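Local coordinates for alanine dehydrogenase/pyridine nucleotide transhydrogenase (Mycobacterium smegmatis str. MC2 155, PDB 3P2Y), which probably transfers hydride between NADH and NADP as the alpha-1 subunit of a proton-pumping transhydrogenase, and belongs to the alanine dehydrogenase family, at residues 93-102 against 120-129. Residues are numbered along the deposited sequence; the frame is centred on the assembly and turned at random.
Sequences PPTSDEISQL and LASRLRIADV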
ATOM      1  N   PRO A  93     -23.016   3.826 -14.039  1.00 10.08           N
ATOM      2  CA  PRO A  93     -24.248   3.805 -14.855  1.00 10.61           C
ATOM      3  C   PRO A  93     -25.405   3.222 -14.048  1.00 11.63           C
ATOM      4  O   PRO A  93     -25.189   2.268 -13.276  1.00 12.12           O
ATOM      5  CB  PRO A  93     -23.882   2.870 -16.010  1.00 12.16           C
ATOM      6  CG  PRO A  93     -22.376   3.126 -16.222  1.00 10.76           C
ATOM      7  CD  PRO A  93     -21.836   3.309 -14.773  1.00 10.82           C
ATOM      8  N   PRO A  94     -26.626   3.744 -14.249  1.00 12.03           N
ATOM      9  CA  PRO A  94     -27.778   3.236 -13.546  1.00 12.54           C
ATOM     10  C   PRO A  94     -28.184   1.858 -14.062  1.00 12.98           C
ATOM     11  O   PRO A  94     -28.001   1.553 -15.254  1.00 13.92           O
ATOM     12  CB  PRO A  94     -28.882   4.257 -13.877  1.00 13.66           C
ATOM     13  CG  PRO A  94     -28.514   4.755 -15.255  1.00 12.35           C
ATOM     14  CD  PRO A  94     -26.981   4.825 -15.200  1.00 12.38           C
ATOM     15  N   THR A  95     -28.708   1.028 -13.159  1.00 13.05           N
ATOM     16  CA  THR A  95     -29.292  -0.261 -13.544  1.00 14.06           C
ATOM     17  C   THR A  95     -30.697  -0.017 -14.106  1.00 14.79           C
ATOM     18  O   THR A  95     -31.265   1.080 -13.971  1.00 13.81           O
ATOM     19  CB  THR A  95     -29.452  -1.184 -12.337  1.00 13.39           C
ATOM     20  OG1 THR A  95     -30.400  -0.602 -11.444  1.00 14.77           O
ATOM     21  CG2 THR A  95     -28.117  -1.397 -11.584  1.00 14.40           C
ATOM     22  N   SER A  96     -31.264  -1.056 -14.713  1.00 14.88           N
ATOM     23  CA  SER A  96     -32.628  -0.992 -15.251  0.74 16.59           C
ATOM     24  C   SER A  96     -33.628  -0.572 -14.171  1.00 16.26           C
ATOM     25  O   SER A  96     -34.502   0.287 -14.405  1.00 16.88           O
ATOM     26  CB  SER A  96     -33.017  -2.365 -15.841  0.74 16.10           C
ATOM     27  OG  SER A  96     -34.300  -2.313 -16.400  0.74 20.85           O
ATOM     28  N   ASP A  97     -33.509  -1.178 -12.989  1.00 16.92           N
ATOM     29  CA  ASP A  97     -34.414  -0.889 -11.874  0.70 17.33           C
ATOM     30  C   ASP A  97     -34.242   0.552 -11.380  1.00 16.60           C
ATOM     31  O   ASP A  97     -35.208   1.205 -10.977  1.00 16.81           O
ATOM     32  CB  ASP A  97     -34.222  -1.900 -10.722  0.70 18.17           C
ATOM     33  CG  ASP A  97     -34.750  -3.318 -11.057  0.70 21.73           C
ATOM     34  OD1 ASP A  97     -35.518  -3.482 -12.030  0.70 22.67           O
ATOM     35  OD2 ASP A  97     -34.375  -4.273 -10.334  0.70 24.22           O
ATOM     36  N   GLU A  98     -33.002   1.051 -11.396  1.00 14.89           N
ATOM     37  CA  GLU A  98     -32.771   2.440 -11.047  1.00 14.00           C
ATOM     38  C   GLU A  98     -33.393   3.378 -12.078  1.00 13.28           C
ATOM     39  O   GLU A  98     -34.017   4.376 -11.716  1.00 13.87           O
ATOM     40  CB  GLU A  98     -31.260   2.716 -10.905  1.00 13.43           C
ATOM     41  CG  GLU A  98     -30.706   1.952  -9.703  1.00 13.99           C
ATOM     42  CD  GLU A  98     -29.196   2.000  -9.527  1.00 13.73           C
ATOM     43  OE1 GLU A  98     -28.450   2.158 -10.515  1.00 13.86           O
ATOM     44  OE2 GLU A  98     -28.763   1.838  -8.359  1.00 14.27           O
ATOM     45  N   ILE A  99     -33.226   3.070 -13.356  1.00 13.50           N
ATOM     46  CA  ILE A  99     -33.814   3.928 -14.406  1.00 13.99           C
ATOM     47  C   ILE A  99     -35.338   4.025 -14.266  1.00 14.66           C
ATOM     48  O   ILE A  99     -35.923   5.097 -14.483  1.00 14.60           O
ATOM     49  CB  ILE A  99     -33.448   3.461 -15.812  1.00 14.51           C
ATOM     50  CG1 ILE A  99     -31.933   3.578 -16.017  1.00 14.65           C
ATOM     51  CG2 ILE A  99     -34.195   4.324 -16.882  1.00 15.19           C
ATOM     52  CD1 ILE A  99     -31.413   2.874 -17.314  1.00 18.30           C
ATOM     53  N   SER A 100     -35.945   2.902 -13.889  1.00 15.19           N
ATOM     54  CA  SER A 100     -37.394   2.814 -13.689  0.60 15.45           C
ATOM     55  C   SER A 100     -37.916   3.773 -12.616  1.00 16.22           C
ATOM     56  O   SER A 100     -39.136   4.065 -12.569  1.00 15.23           O
ATOM     57  CB  SER A 100     -37.810   1.373 -13.353  0.60 16.18           C
ATOM     58  OG  SER A 100     -37.637   1.059 -11.980  0.60 15.08           O
ATOM     59  N   GLN A 101     -37.017   4.267 -11.757  1.00 15.02           N
ATOM     60  CA  GLN A 101     -37.397   5.187 -10.669  1.00 15.79           C
ATOM     61  C   GLN A 101     -37.184   6.662 -10.993  1.00 15.25           C
ATOM     62  O   GLN A 101     -37.573   7.538 -10.193  1.00 14.86           O
ATOM     63  CB  GLN A 101     -36.656   4.856  -9.373  1.00 15.42           C
ATOM     64  CG  GLN A 101     -36.892   3.443  -8.876  1.00 18.31           C
ATOM     65  CD  GLN A 101     -36.026   3.110  -7.689  1.00 19.69           C
ATOM     66  OE1 GLN A 101     -36.247   3.611  -6.585  1.00 20.12           O
ATOM     67  NE2 GLN A 101     -35.055   2.238  -7.900  1.00 20.40           N
ATOM     68  N   LEU A 102     -36.562   6.956 -12.139  1.00 14.89           N
ATOM     69  CA  LEU A 102     -36.334   8.355 -12.534  1.00 15.20           C
ATOM     70  C   LEU A 102     -37.631   8.983 -13.019  1.00 16.45           C
ATOM     71  O   LEU A 102     -38.466   8.302 -13.610  1.00 17.56           O
ATOM     72  CB  LEU A 102     -35.266   8.446 -13.642  1.00 13.94           C
ATOM     73  CG  LEU A 102     -33.887   7.961 -13.203  1.00 15.53           C
ATOM     74  CD1 LEU A 102     -32.949   7.879 -14.415  1.00 14.49           C
ATOM     75  CD2 LEU A 102     -33.322   8.858 -12.096  1.00 14.60           C
ATOM     76  N   LEU A 120     -28.221   2.195 -23.022  1.00 22.51           N
ATOM     77  CA  LEU A 120     -28.550   3.044 -21.888  1.00 20.87           C
ATOM     78  C   LEU A 120     -29.120   4.380 -22.343  1.00 20.36           C
ATOM     79  O   LEU A 120     -30.104   4.863 -21.759  1.00 19.31           O
ATOM     80  CB  LEU A 120     -27.299   3.278 -21.038  1.00 21.72           C
ATOM     81  CG  LEU A 120     -27.487   3.311 -19.548  1.00 24.04           C
ATOM     82  CD1 LEU A 120     -28.210   2.036 -19.104  1.00 27.58           C
ATOM     83  CD2 LEU A 120     -26.103   3.419 -18.901  1.00 24.77           C
ATOM     84  N   ALA A 121     -28.511   4.976 -23.377  1.00 19.64           N
ATOM     85  CA  ALA A 121     -29.003   6.232 -23.958  1.00 19.32           C
ATOM     86  C   ALA A 121     -30.466   6.098 -24.404  1.00 18.90           C
ATOM     87  O   ALA A 121     -31.306   6.970 -24.145  1.00 17.47           O
ATOM     88  CB  ALA A 121     -28.159   6.629 -25.154  1.00 19.81           C
ATOM     89  N   SER A 122     -30.741   5.006 -25.109  1.00 18.74           N
ATOM     90  CA  SER A 122     -32.092   4.717 -25.597  0.70 18.96           C
ATOM     91  C   SER A 122     -33.060   4.594 -24.438  1.00 17.53           C
ATOM     92  O   SER A 122     -34.141   5.201 -24.425  1.00 17.45           O
ATOM     93  CB  SER A 122     -32.085   3.404 -26.380  0.70 19.09           C
ATOM     94  OG  SER A 122     -31.416   3.575 -27.610  0.70 23.16           O
ATOM     95  N   ARG A 123     -32.684   3.775 -23.471  1.00 17.75           N
ATOM     96  CA  ARG A 123     -33.519   3.573 -22.291  1.00 17.93           C
ATOM     97  C   ARG A 123     -33.847   4.885 -21.579  1.00 16.21           C
ATOM     98  O   ARG A 123     -34.989   5.113 -21.163  1.00 15.13           O
ATOM     99  CB  ARG A 123     -32.831   2.604 -21.338  1.00 18.75           C
ATOM    100  CG  ARG A 123     -33.601   2.318 -20.127  1.00 23.36           C
ATOM    101  CD  ARG A 123     -34.723   1.305 -20.378  1.00 30.18           C
ATOM    102  NE  ARG A 123     -35.466   1.158 -19.134  1.00 33.37           N
ATOM    103  CZ  ARG A 123     -35.232   0.188 -18.257  1.00 36.00           C
ATOM    104  NH1 ARG A 123     -34.311  -0.747 -18.543  1.00 36.19           N
ATOM    105  NH2 ARG A 123     -35.935   0.136 -17.119  1.00 35.26           N
ATOM    106  N   LEU A 124     -32.852   5.763 -21.451  1.00 14.38           N
ATOM    107  CA  LEU A 124     -33.056   7.045 -20.756  1.00 13.50           C
ATOM    108  C   LEU A 124     -33.943   7.977 -21.577  1.00 14.40           C
ATOM    109  O   LEU A 124     -34.824   8.651 -21.034  1.00 14.10           O
ATOM    110  CB  LEU A 124     -31.694   7.707 -20.413  1.00 12.74           C
ATOM    111  CG  LEU A 124     -30.954   6.881 -19.337  1.00 12.74           C
ATOM    112  CD1 LEU A 124     -29.453   7.281 -19.272  1.00 14.48           C
ATOM    113  CD2 LEU A 124     -31.605   7.089 -17.976  1.00 15.07           C
ATOM    114  N   ARG A 125     -33.746   7.977 -22.893  1.00 15.12           N
ATOM    115  CA  ARG A 125     -34.600   8.776 -23.780  1.00 16.63           C
ATOM    116  C   ARG A 125     -36.081   8.341 -23.646  1.00 16.55           C
ATOM    117  O   ARG A 125     -36.990   9.177 -23.533  1.00 16.52           O
ATOM    118  CB  ARG A 125     -34.115   8.628 -25.224  1.00 17.49           C
ATOM    119  CG  ARG A 125     -34.733   9.565 -26.255  1.00 23.33           C
ATOM    120  CD  ARG A 125     -33.906   9.570 -27.586  1.00 29.38           C
ATOM    121  NE  ARG A 125     -33.103   8.361 -27.862  1.00 37.64           N
ATOM    122  CZ  ARG A 125     -31.780   8.332 -28.095  1.00 40.45           C
ATOM    123  NH1 ARG A 125     -31.048   9.446 -28.088  1.00 42.62           N
ATOM    124  NH2 ARG A 125     -31.171   7.176 -28.341  1.00 41.77           N
ATOM    125  N   ILE A 126     -36.306   7.034 -23.643  1.00 17.41           N
ATOM    126  CA  ILE A 126     -37.662   6.486 -23.527  1.00 18.38           C
ATOM    127  C   ILE A 126     -38.293   6.877 -22.197  1.00 18.18           C
ATOM    128  O   ILE A 126     -39.504   7.182 -22.125  1.00 18.18           O
ATOM    129  CB  ILE A 126     -37.660   4.962 -23.718  1.00 19.45           C
ATOM    130  CG1 ILE A 126     -37.370   4.625 -25.194  1.00 19.96           C
ATOM    131  CG2 ILE A 126     -38.990   4.344 -23.188  1.00 20.82           C
ATOM    132  CD1 ILE A 126     -36.859   3.183 -25.433  1.00 21.13           C
ATOM    133  N   ALA A 127     -37.456   6.949 -21.166  1.00 16.44           N
ATOM    134  CA  ALA A 127     -37.871   7.353 -19.840  1.00 16.77           C
ATOM    135  C   ALA A 127     -38.066   8.868 -19.708  1.00 16.06           C
ATOM    136  O   ALA A 127     -38.470   9.351 -18.640  1.00 15.72           O
ATOM    137  CB  ALA A 127     -36.874   6.814 -18.800  1.00 16.60           C
ATOM    138  N   ASP A 128     -37.817   9.597 -20.806  1.00 16.02           N
ATOM    139  CA  ASP A 128     -37.893  11.065 -20.854  1.00 16.81           C
ATOM    140  C   ASP A 128     -36.915  11.737 -19.873  1.00 16.12           C
ATOM    141  O   ASP A 128     -37.243  12.755 -19.241  1.00 16.09           O
ATOM    142  CB  ASP A 128     -39.330  11.563 -20.602  1.00 17.67           C
ATOM    143  CG  ASP A 128     -39.561  12.981 -21.106  1.00 23.51           C
ATOM    144  OD1 ASP A 128     -38.762  13.480 -21.941  1.00 27.43           O
ATOM    145  OD2 ASP A 128     -40.571  13.597 -20.678  1.00 28.98           O
ATOM    146  N   VAL A 129     -35.731  11.138 -19.742  1.00 14.83           N
ATOM    147  CA  VAL A 129     -34.674  11.691 -18.901  1.00 14.05           C
ATOM    148  C   VAL A 129     -33.631  12.287 -19.833  1.00 13.53           C
ATOM    149  O   VAL A 129     -33.283  11.660 -20.854  1.00 13.83           O
ATOM    150  CB  VAL A 129     -34.040  10.573 -18.010  1.00 13.08           C
ATOM    151  CG1 VAL A 129     -32.816  11.104 -17.246  1.00 13.05           C
ATOM    152  CG2 VAL A 129     -35.091  10.019 -17.041  1.00 14.58           C
TER
HETATM  153  O   HOH W   1     -39.432   8.049 -16.432  1.00 21.40           O
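The Arg123 guanidinium has Ile99 CB over one face, offset toward the rim, and Ser96 OG at its edge, in the guanidinium plane. NH1 donates to that hydroxyl oxygen at 2.7 Å with an N-H...O angle of 155°; NH2 adds a weak, more bent bond to the same OG at 3.0 Å, so one oxygen is gripped by two nitrogens. Two torsions account for this reach: CG of Arg123 stands anti to the backbone N (chi1 -179°) and the chain then bends at chi2 (79°), which carries it slantwise over Ile99, whose CD1 touches Arg123 CG at 3.6 Å. Ser96 is exposed and Arg123 partly so, whereas Ile99, Leu120 and Leu124 are buried, which puts the polar pair at the outer margin of the apolar contact.

There Ile99 works with both methyl ends: CD1 meets Leu120 CD1, while CG2, anti to its backbone N, faces Leu124 CD2 at 3.9 Å and the Ala127 methyl. Leu120 splits its two methyls, CD1 going to Ile99 and CD2 to the prolines, with Pro93 CB at 3.7 Å. The short helix 96-99 and helix 118-126 follow strands 87-89 and 107-110, neighbours in the parallel sheet of the N-terminal domain; Leu108 of the latter strand touches Pro94, Leu124 and Val129, which places the apolar seam against that sheet. The first helix opens with a capping box, Glu98 N bonding to Thr95 OG1 and Thr95 N to Glu98 OE1; the second closes with a Schellman motif at Asp128, whose phi is positive.

Past the C-terminal side of each helix, Leu102 CB packs on Val129 CG2 at 3.7 Å, the two side chains crossing at roughly a right angle. A water sits within hydrogen-bonding distance of Leu102 O and of Ala127 O (2.7 Å), bridging the two carbonyls.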